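Local coordinates for m3DLH protein (Halieaceae bacterium, PDB 7JKA), which probably hydrolyses ester or lactone bonds as a member of the dienelactone hydrolase family, and may also act on phosphotriesters, at residues 98-101 with 102-105; 89-92 with 93-97; 160-163 with 164-167; 139-142 with 143-146; 53-56 with 57-60. All blocks are in the same frame, centred on the assembly; numbering follows the deposited sequence. Where two conformers were deposited one is given.

Contacts 1, 3 and 4 form one charged cluster in this alpha/beta-hydrolase fold, a worked example of local contacts knit together by charge. R105 NH2 lies 2.7 Å from D165 OD2 and R101 NE lies 2.7 Å from E140 OE1, both salt bridges, and the centres of contacts 3 and 4 are about 10 Å apart. Contact 2 joins the cluster through packing, with L97 O 3.4 Å from W104 CE3. Contact 5 touches none of the others; its nearest atoms come within about 6 Å of contact 2, while its centre lies about 29 Å from that of contact 3. The side chains of W104, M94 and H57 approach, without touching, the probable nucleophile elbow around C132.

Contact 1: 98-101 with 102-105; sequences FGDR and AAWR
F98 and W104 meet as an offset edge-to-face pair, the phenyl edge directed at the indole face with the planes at 61° and F98 CD1 3.6 Å from W104 CZ3. On the rim of the same indole lies R101, which in the conformer described runs alongside W104 in the same direction: its CD reaches the ring edge, 3.8 Å from W104 CE3. Bends at chi2 and chi3 fold the R101 chain back along the indole. R105 crosses R101 at a slant, with the guanidinium planes 78° apart. Both guanidinium groups converge on carboxylates: E140 pairs with both arginines and D165 with R105.

The helix start is fixed by D100, the N-cap. Its side chain, with CG beside the carbonyl carbon, brings OD1 to A103 N at 3.1 Å, the amide approaching from above the carboxylate plane, while D100 O receives W104 N at 3.0 Å. A103 CB packs against the same carboxylate.

The contact is thus the corner between helix 90-98 and helix 101-116. Its inner side rests on helix 133-143, where F133 lies nearly parallel to the W104 ring and T137 bonds W104 NE1, while L159 and L162 border the arginines.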
loop_
_atom_site.group_PDB
_atom_site.type_symbol
_atom_site.label_atom_id
_atom_site.label_comp_id
_atom_site.label_asym_id
_atom_site.label_seq_id
_atom_site.Cartn_x
_atom_site.Cartn_y
_atom_site.Cartn_z
ATOM N N PHE A 98 10.911 5.888 9.429
ATOM C CA PHE A 98 10.169 6.323 10.615
ATOM C C PHE A 98 10.685 7.651 11.150
ATOM O O PHE A 98 9.906 8.475 11.645
ATOM C CB PHE A 98 10.250 5.285 11.740
ATOM C CG PHE A 98 9.616 3.946 11.426
ATOM C CD1 PHE A 98 8.559 3.823 10.536
ATOM C CD2 PHE A 98 10.075 2.805 12.071
ATOM C CE1 PHE A 98 7.980 2.564 10.290
ATOM C CE2 PHE A 98 9.525 1.561 11.818
ATOM C CZ PHE A 98 8.476 1.440 10.926
ATOM N N GLY A 99 12.009 7.853 11.130
ATOM C CA GLY A 99 12.575 9.051 11.700
ATOM C C GLY A 99 12.705 10.206 10.736
ATOM O O GLY A 99 13.208 11.268 11.111
ATOM N N ASP A 100 12.263 10.027 9.485
ATOM C CA ASP A 100 12.317 11.063 8.464
ATOM C C ASP A 100 10.993 10.950 7.700
ATOM O O ASP A 100 10.917 10.516 6.545
ATOM C CB ASP A 100 13.537 10.899 7.555
ATOM C CG ASP A 100 13.740 12.073 6.627
ATOM O OD1 ASP A 100 12.831 12.923 6.513
ATOM O OD2 ASP A 100 14.825 12.139 6.014
ATOM N N ARG A 101 9.913 11.334 8.378
ATOM C CA ARG A 101 8.585 11.192 7.797
ATOM C C ARG A 101 8.444 12.021 6.521
ATOM O O ARG A 101 7.734 11.613 5.598
ATOM C CB ARG A 101 7.512 11.591 8.814
ATOM C CG ARG A 101 7.608 10.898 10.180
ATOM C CD ARG A 101 7.172 9.446 10.149
ATOM N NE ARG A 101 5.723 9.267 10.210
ATOM C CZ ARG A 101 5.016 9.211 11.338
ATOM N NH1 ARG A 101 3.709 9.029 11.281
ATOM N NH2 ARG A 101 5.605 9.353 12.527
ATOM N N ALA A 102 9.132 13.164 6.442
ATOM C CA ALA A 102 9.088 13.978 5.228
ATOM C C ALA A 102 9.663 13.228 4.037
ATOM O O ALA A 102 9.082 13.251 2.945
ATOM C CB ALA A 102 9.841 15.293 5.444
ATOM N N ALA A 103 10.797 12.547 4.225
ATOM C CA ALA A 103 11.390 11.803 3.113
ATOM C C ALA A 103 10.531 10.600 2.750
ATOM O O ALA A 103 10.380 10.258 1.570
ATOM C CB ALA A 103 12.806 11.353 3.475
ATOM N N TRP A 104 9.965 9.953 3.766
ATOM C CA TRP A 104 9.078 8.827 3.544
ATOM C C TRP A 104 7.861 9.263 2.750
ATOM O O TRP A 104 7.484 8.618 1.773
ATOM C CB TRP A 104 8.701 8.272 4.911
ATOM C CG TRP A 104 7.974 6.970 4.963
ATOM C CD1 TRP A 104 7.728 6.111 3.955
ATOM C CD2 TRP A 104 7.393 6.408 6.140
ATOM N NE1 TRP A 104 7.002 5.023 4.427
ATOM C CE2 TRP A 104 6.814 5.183 5.777
ATOM C CE3 TRP A 104 7.336 6.825 7.472
ATOM C CZ2 TRP A 104 6.139 4.368 6.703
ATOM C CZ3 TRP A 104 6.689 6.017 8.395
ATOM C CH2 TRP A 104 6.111 4.806 8.008
ATOM N N ARG A 105 7.251 10.376 3.153
ATOM C CA ARG A 105 6.066 10.846 2.442
ATOM C C ARG A 105 6.420 11.333 1.051
ATOM O O ARG A 105 5.614 11.182 0.135
ATOM C CB ARG A 105 5.379 11.941 3.249
ATOM C CG ARG A 105 4.717 11.352 4.490
ATOM C CD ARG A 105 4.345 12.379 5.528
ATOM N NE ARG A 105 3.803 11.690 6.705
ATOM C CZ ARG A 105 2.959 12.223 7.581
ATOM N NH1 ARG A 105 2.511 13.464 7.415
ATOM N NH2 ARG A 105 2.529 11.481 8.608
#

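Contact 2: 89-92 with 93-97; sequences QLRP and RMEGL
Q89 O accepts a weak hydrogen bond from R93 N, at 3.4 Å. The next carbonyl is gripped better: L90 O takes M94 N at 3.0 Å in a nearly straight bond, and M94 CG lies 3.3 Å from the same oxygen. The L90 side chain packs instead on F52 and I84.

R91 bears the principal side-chain contact. Its carbonyl oxygen accepts E95 N at 2.8 Å, and its side chain crosses that of E95 one turn on. A bend at chi3 (55°) turns the guanidinium back, so that NH2 forms a long, weak salt bridge with E95 OE1 at 3.4 Å. The carboxylate lies at the guanidinium edge, with the two planes 59° apart; E95 OE2 meanwhile sits 3.3 Å from R91 CG, making the aliphatic stem part of the contact. One guanidinium face is covered by CD of P92.

P92 then offers its carbonyl to G96 N at 2.9 Å. It has no N-H to donate, a lack that costs little near the start of a helix, where amides have no carbonyl a turn earlier within the helix.

Helix 90-98 therefore has an outer, solvent-facing side with R91 and E95, and an inner side on which M94 and L97 meet F133 of helix 133-143. L97 also packs on W104 and L107 of helix 101-116, while R93 reaches back to L77 and H78.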
loop_
_atom_site.group_PDB
_atom_site.type_symbol
_atom_site.label_atom_id
_atom_site.label_comp_id
_atom_site.label_asym_id
_atom_site.label_seq_id
_atom_site.Cartn_x
_atom_site.Cartn_y
_atom_site.Cartn_z
ATOM N N GLN A 89 19.303 -5.571 6.777
ATOM C CA GLN A 89 19.145 -4.238 6.219
ATOM C C GLN A 89 17.712 -3.733 6.289
ATOM O O GLN A 89 17.483 -2.546 6.058
ATOM C CB GLN A 89 19.630 -4.210 4.763
ATOM C CG GLN A 89 21.131 -4.403 4.608
ATOM C CD GLN A 89 21.548 -4.597 3.162
ATOM O OE1 GLN A 89 20.805 -4.253 2.237
ATOM N NE2 GLN A 89 22.735 -5.163 2.956
ATOM N N LEU A 90 16.745 -4.590 6.620
ATOM C CA LEU A 90 15.344 -4.174 6.566
ATOM C C LEU A 90 15.039 -3.133 7.631
ATOM O O LEU A 90 14.541 -2.042 7.327
ATOM C CB LEU A 90 14.429 -5.387 6.750
ATOM C CG LEU A 90 14.103 -6.257 5.546
ATOM C CD1 LEU A 90 13.196 -7.396 5.986
ATOM C CD2 LEU A 90 13.428 -5.426 4.478
ATOM N N ARG A 91 15.311 -3.475 8.894
ATOM C CA ARG A 91 14.992 -2.585 10.008
ATOM C C ARG A 91 15.715 -1.245 9.913
ATOM O O ARG A 91 15.067 -0.207 10.120
ATOM C CB ARG A 91 15.277 -3.314 11.330
ATOM C CG ARG A 91 15.161 -2.439 12.562
ATOM C CD ARG A 91 15.797 -3.095 13.789
ATOM N NE ARG A 91 17.191 -3.477 13.561
ATOM C CZ ARG A 91 18.204 -2.619 13.474
ATOM N NH1 ARG A 91 19.436 -3.067 13.268
ATOM N NH2 ARG A 91 17.992 -1.314 13.581
ATOM N N PRO A 92 17.014 -1.174 9.606
ATOM C CA PRO A 92 17.625 0.161 9.448
ATOM C C PRO A 92 16.935 1.029 8.411
ATOM O O PRO A 92 16.788 2.241 8.621
ATOM C CB PRO A 92 19.072 -0.170 9.052
ATOM C CG PRO A 92 19.325 -1.486 9.733
ATOM C CD PRO A 92 18.033 -2.239 9.621
ATOM N N ARG A 93 16.507 0.443 7.289
ATOM C CA ARG A 93 15.807 1.216 6.270
ATOM C C ARG A 93 14.462 1.696 6.791
ATOM O O ARG A 93 14.136 2.877 6.674
ATOM C CB ARG A 93 15.638 0.373 5.004
ATOM C CG ARG A 93 14.796 1.027 3.907
ATOM C CD ARG A 93 15.465 2.276 3.352
ATOM N NE ARG A 93 14.699 2.882 2.256
ATOM C CZ ARG A 93 14.736 4.185 1.960
ATOM N NH1 ARG A 93 14.009 4.663 0.950
ATOM N NH2 ARG A 93 15.462 5.014 2.686
ATOM N N MET A 94 13.676 0.795 7.394
ATOM C CA MET A 94 12.377 1.197 7.921
ATOM C C MET A 94 12.529 2.240 9.010
ATOM O O MET A 94 11.808 3.239 9.023
ATOM C CB MET A 94 11.623 -0.031 8.466
ATOM C CG MET A 94 11.358 -1.070 7.382
ATOM S SD MET A 94 10.624 -2.631 7.979
ATOM C CE MET A 94 9.267 -2.070 9.004
ATOM N N GLU A 95 13.476 2.041 9.920
ATOM C CA GLU A 95 13.622 3.013 10.998
ATOM C C GLU A 95 14.114 4.349 10.470
ATOM O O GLU A 95 13.740 5.395 11.005
ATOM C CB GLU A 95 14.543 2.462 12.091
ATOM C CG GLU A 95 13.869 1.305 12.839
ATOM C CD GLU A 95 14.713 0.768 13.968
ATOM O OE1 GLU A 95 15.860 1.244 14.120
ATOM O OE2 GLU A 95 14.227 -0.130 14.694
ATOM N N GLY A 96 14.931 4.349 9.414
ATOM C CA GLY A 96 15.343 5.616 8.844
ATOM C C GLY A 96 14.163 6.383 8.294
ATOM O O GLY A 96 14.096 7.606 8.404
ATOM N N LEU A 97 13.192 5.666 7.737
ATOM C CA LEU A 97 11.994 6.325 7.238
ATOM C C LEU A 97 11.055 6.722 8.375
ATOM O O LEU A 97 10.485 7.814 8.331
ATOM C CB LEU A 97 11.302 5.440 6.200
ATOM C CG LEU A 97 12.139 5.288 4.914
ATOM C CD1 LEU A 97 11.516 4.227 4.024
ATOM C CD2 LEU A 97 12.202 6.617 4.163
#

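Contact 3: 160-163 with 164-167; sequences PELP and EDAG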
loop_
_atom_site.group_PDB
_atom_site.type_symbol
_atom_site.label_atom_id
_atom_site.label_comp_id
_atom_site.label_asym_id
_atom_site.label_seq_id
_atom_site.Cartn_x
_atom_site.Cartn_y
_atom_site.Cartn_z
ATOM N N PRO A 160 1.958 6.063 15.177
ATOM C CA PRO A 160 1.163 7.274 15.397
ATOM C C PRO A 160 1.372 8.324 14.319
ATOM O O PRO A 160 2.432 8.422 13.691
ATOM C CB PRO A 160 1.668 7.776 16.752
ATOM C CG PRO A 160 2.235 6.569 17.408
ATOM C CD PRO A 160 2.866 5.799 16.305
ATOM N N GLU A 161 0.334 9.135 14.135
ATOM C CA GLU A 161 0.397 10.292 13.250
ATOM C C GLU A 161 1.425 11.307 13.749
ATOM O O GLU A 161 1.904 11.248 14.884
ATOM C CB GLU A 161 -0.959 10.994 13.180
ATOM C CG GLU A 161 -1.315 11.703 14.504
ATOM C CD GLU A 161 -2.651 12.453 14.464
ATOM O OE1 GLU A 161 -3.350 12.394 13.433
ATOM O OE2 GLU A 161 -2.994 13.106 15.483
ATOM N N LEU A 162 1.747 12.253 12.861
ATOM C CA LEU A 162 2.352 13.510 13.272
ATOM C C LEU A 162 1.235 14.473 13.676
ATOM O O LEU A 162 0.108 14.365 13.180
ATOM C CB LEU A 162 3.167 14.111 12.139
ATOM C CG LEU A 162 4.369 13.327 11.601
ATOM C CD1 LEU A 162 4.954 14.090 10.438
ATOM C CD2 LEU A 162 5.425 13.139 12.680
ATOM N N PRO A 163 1.490 15.405 14.597
ATOM C CA PRO A 163 0.411 16.308 15.034
ATOM C C PRO A 163 -0.295 17.026 13.895
ATOM O O PRO A 163 -1.519 17.224 13.956
ATOM C CB PRO A 163 1.148 17.290 15.960
ATOM C CG PRO A 163 2.275 16.492 16.507
ATOM C CD PRO A 163 2.732 15.619 15.364
ATOM N N GLU A 164 0.435 17.430 12.856
ATOM C CA GLU A 164 -0.188 18.198 11.790
ATOM C C GLU A 164 -1.070 17.347 10.898
ATOM O O GLU A 164 -1.714 17.904 10.008
ATOM C CB GLU A 164 0.867 18.893 10.925
ATOM C CG GLU A 164 1.846 17.956 10.263
ATOM C CD GLU A 164 3.153 17.866 11.025
ATOM O OE1 GLU A 164 3.133 17.765 12.284
ATOM O OE2 GLU A 164 4.202 17.919 10.350
ATOM N N ASP A 165 -1.093 16.022 11.098
ATOM C CA ASP A 165 -1.885 15.125 10.266
ATOM C C ASP A 165 -3.365 15.142 10.612
ATOM O O ASP A 165 -4.150 14.527 9.883
ATOM C CB ASP A 165 -1.401 13.685 10.403
ATOM C CG ASP A 165 0.016 13.488 9.936
ATOM O OD1 ASP A 165 0.569 14.389 9.256
ATOM O OD2 ASP A 165 0.560 12.402 10.241
ATOM N N ALA A 166 -3.755 15.780 11.708
ATOM C CA ALA A 166 -5.156 15.765 12.115
ATOM C C ALA A 166 -6.051 16.300 10.999
ATOM O O ALA A 166 -5.817 17.388 10.456
ATOM C CB ALA A 166 -5.339 16.584 13.385
ATOM N N GLY A 167 -7.068 15.511 10.638
ATOM C CA GLY A 167 -8.027 15.891 9.622
ATOM C C GLY A 167 -7.542 15.856 8.188
ATOM O O GLY A 167 -8.301 16.243 7.294
HETATM O O HOH W 1 -4.269 11.771 11.014
#
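D165 and L162 hold each other twice. The backbone N of L162 donates to D165 OD2 at 2.9 Å, arriving from above the carboxylate plane, and D165 N returns a bond to L162 O, also 2.9 Å and likewise from above the acceptor's plane. With CG beside its own N (chi1 -63°), D165 lays its carboxylate back toward the L162 amide. A third bond, from A166 N to P163 O, is weak at 3.5 Å and extends the short 3-10 turn.

A water links the two segments, donating to E161 OE1 at 2.7 Å and to D165 O at 3.0 Å. E161 and D165 run antiparallel past one another, their carboxylate planes 79° apart, so that E161 CB touches D165 OD2 while the charged oxygens keep their distance.

The L162 and E164 side chains extend alongside each other with a common direction, L162 CB 3.7 Å from E164 OE1; a bend at chi2 carries the E164 carboxylate back to L162 and the P163 ring. The turn lies in the loop between strands 150-154 and 172-178, where L162 also packs on R101 and R105.

Acidic groups so close would be expected to disfavour each other, yet each has a basic mate: R105 for D165 and R198 for E161. The buried D165 carboxylate, served by an arginine and a backbone amide, is therefore likely to remain ionised, tying this loop to helix 101-116.

Contact 4: 139-142 with 143-146; sequences LELA and RSGA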
loop_
_atom_site.group_PDB
_atom_site.type_symbol
_atom_site.label_atom_id
_atom_site.label_comp_id
_atom_site.label_asym_id
_atom_site.label_seq_id
_atom_site.Cartn_x
_atom_site.Cartn_y
_atom_site.Cartn_z
ATOM N N LEU A 139 -0.640 4.646 4.418
ATOM C CA LEU A 139 -1.261 5.495 5.432
ATOM C C LEU A 139 -0.483 6.790 5.637
ATOM O O LEU A 139 -1.089 7.831 5.924
ATOM C CB LEU A 139 -1.401 4.723 6.748
ATOM C CG LEU A 139 -2.509 3.656 6.715
ATOM C CD1 LEU A 139 -2.488 2.841 8.019
ATOM C CD2 LEU A 139 -3.866 4.323 6.490
ATOM N N GLU A 140 0.852 6.763 5.497
ATOM C CA GLU A 140 1.601 8.017 5.531
ATOM C C GLU A 140 1.200 8.925 4.380
ATOM O O GLU A 140 1.073 10.144 4.550
ATOM C CB GLU A 140 3.108 7.750 5.464
ATOM C CG GLU A 140 3.676 7.165 6.751
ATOM C CD GLU A 140 3.442 8.058 7.946
ATOM O OE1 GLU A 140 4.094 9.117 8.053
ATOM O OE2 GLU A 140 2.615 7.681 8.803
ATOM N N LEU A 141 0.962 8.337 3.206
ATOM C CA LEU A 141 0.527 9.120 2.056
ATOM C C LEU A 141 -0.841 9.728 2.312
ATOM O O LEU A 141 -1.066 10.907 2.036
ATOM C CB LEU A 141 0.477 8.233 0.814
ATOM C CG LEU A 141 0.032 8.903 -0.503
ATOM C CD1 LEU A 141 0.966 10.060 -0.881
ATOM C CD2 LEU A 141 0.022 7.835 -1.609
ATOM N N ALA A 142 -1.754 8.954 2.900
ATOM C CA ALA A 142 -3.048 9.528 3.250
ATOM C C ALA A 142 -2.910 10.643 4.272
ATOM O O ALA A 142 -3.558 11.692 4.150
ATOM C CB ALA A 142 -3.962 8.427 3.783
ATOM N N ARG A 143 -2.068 10.430 5.288
ATOM C CA ARG A 143 -1.889 11.432 6.340
ATOM C C ARG A 143 -1.310 12.726 5.790
ATOM O O ARG A 143 -1.574 13.812 6.334
ATOM C CB ARG A 143 -0.968 10.864 7.416
ATOM C CG ARG A 143 -1.655 9.870 8.345
ATOM C CD ARG A 143 -0.629 9.181 9.242
ATOM N NE ARG A 143 -1.265 8.445 10.336
ATOM C CZ ARG A 143 -0.613 7.586 11.116
ATOM N NH1 ARG A 143 0.680 7.355 10.924
ATOM N NH2 ARG A 143 -1.239 6.992 12.116
ATOM N N SER A 144 -0.525 12.632 4.716
ATOM C CA SER A 144 0.065 13.834 4.118
ATOM C C SER A 144 -0.985 14.736 3.493
ATOM O O SER A 144 -0.684 15.899 3.167
ATOM C CB SER A 144 1.088 13.440 3.052
ATOM O OG SER A 144 0.440 13.117 1.828
ATOM N N GLY A 145 -2.203 14.231 3.313
ATOM C CA GLY A 145 -3.261 15.015 2.711
ATOM C C GLY A 145 -3.377 14.850 1.222
ATOM O O GLY A 145 -4.021 15.680 0.563
ATOM N N ALA A 146 -2.774 13.805 0.669
ATOM C CA ALA A 146 -2.856 13.544 -0.756
ATOM C C ALA A 146 -4.294 13.250 -1.178
ATOM O O ALA A 146 -5.136 12.785 -0.390
ATOM C CB ALA A 146 -1.931 12.380 -1.119
HETATM O O HOH W 2 -5.478 11.726 2.139
#
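R143 and E140 form a salt bridge between residues three apart in the last turn of helix 133-143. NH1 of R143 lies 2.9 Å from E140 OE2, which sits at the guanidinium edge and in its plane and is met nearly along its C-O axis, although the two flat groups are 84° apart. R143 runs extended from CG to NE while E140 bends at chi2 (-59°), which swings the carboxylate round to the arginine.

The helix end is closed by S144 and G145. S144 OG, placed between its own N and carbonyl carbon (chi1 81°), donates to L141 O at 2.7 Å, and S144 N bonds E140 O at 3.0 Å. G145, at positive phi, completes a Schellman motif with its N 3.0 Å from A142 O; a side chain there would strike the preceding carbonyl. Beyond it, A146 CB packs against L141 CD1 at 3.7 Å, and a water bridging A142 O and A146 O may add a further link.

The second shell positions the ion pair. E140 OE1 is taken by R101 and R105 of helix 101-116, while R143 NH2 reaches E195 and the carbonyl of L159. A leucine in place of R143 would probably leave E195 without this positive mate and the L159 carbonyl without this donor, though E140 would keep R101 and R105.

E140 is thus shared by R101, R105 and R143 in a largely buried network, in which R143 also pairs with E195 and R105 with D165. Such sharing probably stabilises the ionised E140 carboxylate among the three arginines, joining the helix end to its surroundings by charge as well as by packing.

Contact 5: 53-56 with 57-60; sequences GLND and HARE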
loop_
_atom_site.group_PDB
_atom_site.type_symbol
_atom_site.label_atom_id
_atom_site.label_comp_id
_atom_site.label_asym_id
_atom_site.label_seq_id
_atom_site.Cartn_x
_atom_site.Cartn_y
_atom_site.Cartn_z
ATOM N N GLY A 53 11.050 -4.115 -0.866
ATOM C CA GLY A 53 11.029 -3.285 -2.055
ATOM C C GLY A 53 10.158 -3.879 -3.144
ATOM O O GLY A 53 9.451 -4.871 -2.950
ATOM N N LEU A 54 10.224 -3.257 -4.317
ATOM C CA LEU A 54 9.384 -3.672 -5.435
ATOM C C LEU A 54 9.793 -5.072 -5.874
ATOM O O LEU A 54 10.829 -5.260 -6.513
ATOM C CB LEU A 54 9.506 -2.662 -6.571
ATOM C CG LEU A 54 8.752 -2.995 -7.857
ATOM C CD1 LEU A 54 7.375 -3.504 -7.510
ATOM C CD2 LEU A 54 8.671 -1.754 -8.732
ATOM N N ASN A 55 8.984 -6.066 -5.521
ATOM C CA ASN A 55 9.304 -7.462 -5.793
ATOM C C ASN A 55 8.176 -8.126 -6.578
ATOM O O ASN A 55 7.178 -7.481 -6.921
ATOM C CB ASN A 55 9.588 -8.198 -4.480
ATOM C CG ASN A 55 8.456 -8.074 -3.469
ATOM O OD1 ASN A 55 7.342 -7.631 -3.790
ATOM N ND2 ASN A 55 8.741 -8.484 -2.230
ATOM N N ASP A 56 8.305 -9.437 -6.806
ATOM C CA ASP A 56 7.333 -10.149 -7.634
ATOM C C ASP A 56 5.957 -10.148 -7.004
ATOM O O ASP A 56 4.952 -10.087 -7.714
ATOM C CB ASP A 56 7.788 -11.578 -7.883
ATOM C CG ASP A 56 8.850 -11.662 -8.961
ATOM O OD1 ASP A 56 9.069 -10.631 -9.643
ATOM O OD2 ASP A 56 9.457 -12.739 -9.125
ATOM N N HIS A 57 5.897 -10.200 -5.672
ATOM C CA HIS A 57 4.619 -10.149 -4.972
ATOM C C HIS A 57 3.863 -8.871 -5.317
ATOM O O HIS A 57 2.678 -8.909 -5.664
ATOM C CB HIS A 57 4.876 -10.272 -3.467
ATOM C CG HIS A 57 3.664 -10.094 -2.618
ATOM N ND1 HIS A 57 3.223 -8.855 -2.212
ATOM C CD2 HIS A 57 2.817 -10.996 -2.071
ATOM C CE1 HIS A 57 2.144 -9.000 -1.461
ATOM N NE2 HIS A 57 1.877 -10.289 -1.360
ATOM N N ALA A 58 4.546 -7.725 -5.284
ATOM C CA ALA A 58 3.865 -6.466 -5.584
ATOM C C ALA A 58 3.491 -6.366 -7.056
ATOM O O ALA A 58 2.422 -5.834 -7.399
ATOM C CB ALA A 58 4.754 -5.294 -5.189
ATOM N N ARG A 59 4.375 -6.828 -7.939
ATOM C CA ARG A 59 4.050 -6.830 -9.363
ATOM C C ARG A 59 2.799 -7.649 -9.639
ATOM O O ARG A 59 1.951 -7.257 -10.453
ATOM C CB ARG A 59 5.225 -7.380 -10.174
ATOM C CG ARG A 59 6.518 -6.569 -10.091
ATOM C CD ARG A 59 7.595 -7.237 -10.958
ATOM N NE ARG A 59 8.806 -6.438 -10.966
ATOM C CZ ARG A 59 9.895 -6.708 -10.254
ATOM N NH1 ARG A 59 9.956 -7.797 -9.493
ATOM N NH2 ARG A 59 10.935 -5.890 -10.324
ATOM N N GLU A 60 2.681 -8.808 -8.989
ATOM C CA GLU A 60 1.513 -9.651 -9.197
ATOM C C GLU A 60 0.248 -8.960 -8.694
ATOM O O GLU A 60 -0.804 -9.060 -9.326
ATOM C CB GLU A 60 1.723 -11.001 -8.512
ATOM C CG GLU A 60 0.487 -11.874 -8.467
ATOM C CD GLU A 60 -0.001 -12.332 -9.826
ATOM O OE1 GLU A 60 0.720 -12.158 -10.837
ATOM O OE2 GLU A 60 -1.127 -12.888 -9.867
HETATM O O HOH W 3 12.617 -6.907 -8.618
HETATM O O HOH W 4 5.566 -6.762 -1.784
#
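N55 CG stands between its own backbone N and carbonyl carbon (chi1 55°), and this turn brings OD1 over the start of helix 56-67, where it accepts A58 N at 3.2 Å as the N-cap. The R59 side chain reaches back toward the loop, while D56 with CG beside its N (chi1 -79°) holds its carboxylate out to meet it.

There R59 NH1 lies 3.0 Å from D56 OD1 in a salt bridge. It approaches on the anti side of the carboxylate, somewhat out of plane, and the two flat groups are 66° apart. R59 NH2 is joined through a water, 2.6 Å away, to the carbonyl oxygen of L54. In the conformer described, L54 CG lies over one guanidinium face toward its rim, and L54 CD1 touches A58 CB at 3.9 Å, the apolar side of the same turn. Were R59 an alanine, D56 would probably lose its paired charge, the water bridge to L54 O would lose its guanidinium end, and a gap would be likely beside L54.

Main-chain bonds R59 N to N55 O, at 3.1 Å, and E60 N to D56 O, at 2.9 Å, carry the helix forward. A second water donates to N55 OD1 at 2.8 Å and lies beside H57 ND1, 3.2 Å away; the other ring nitrogen of H57 bonds T216, and its ring meets F131 edge-to-face.

Chemically, N55 OD1 receives both a backbone amide and a water, satisfying the cap, while D56 in the first turn is likely to gain from the helix dipole as well as from R59. The N55 cap and the D56–R59 salt bridge thus lie together where the loop after strand 42-48 becomes a helix.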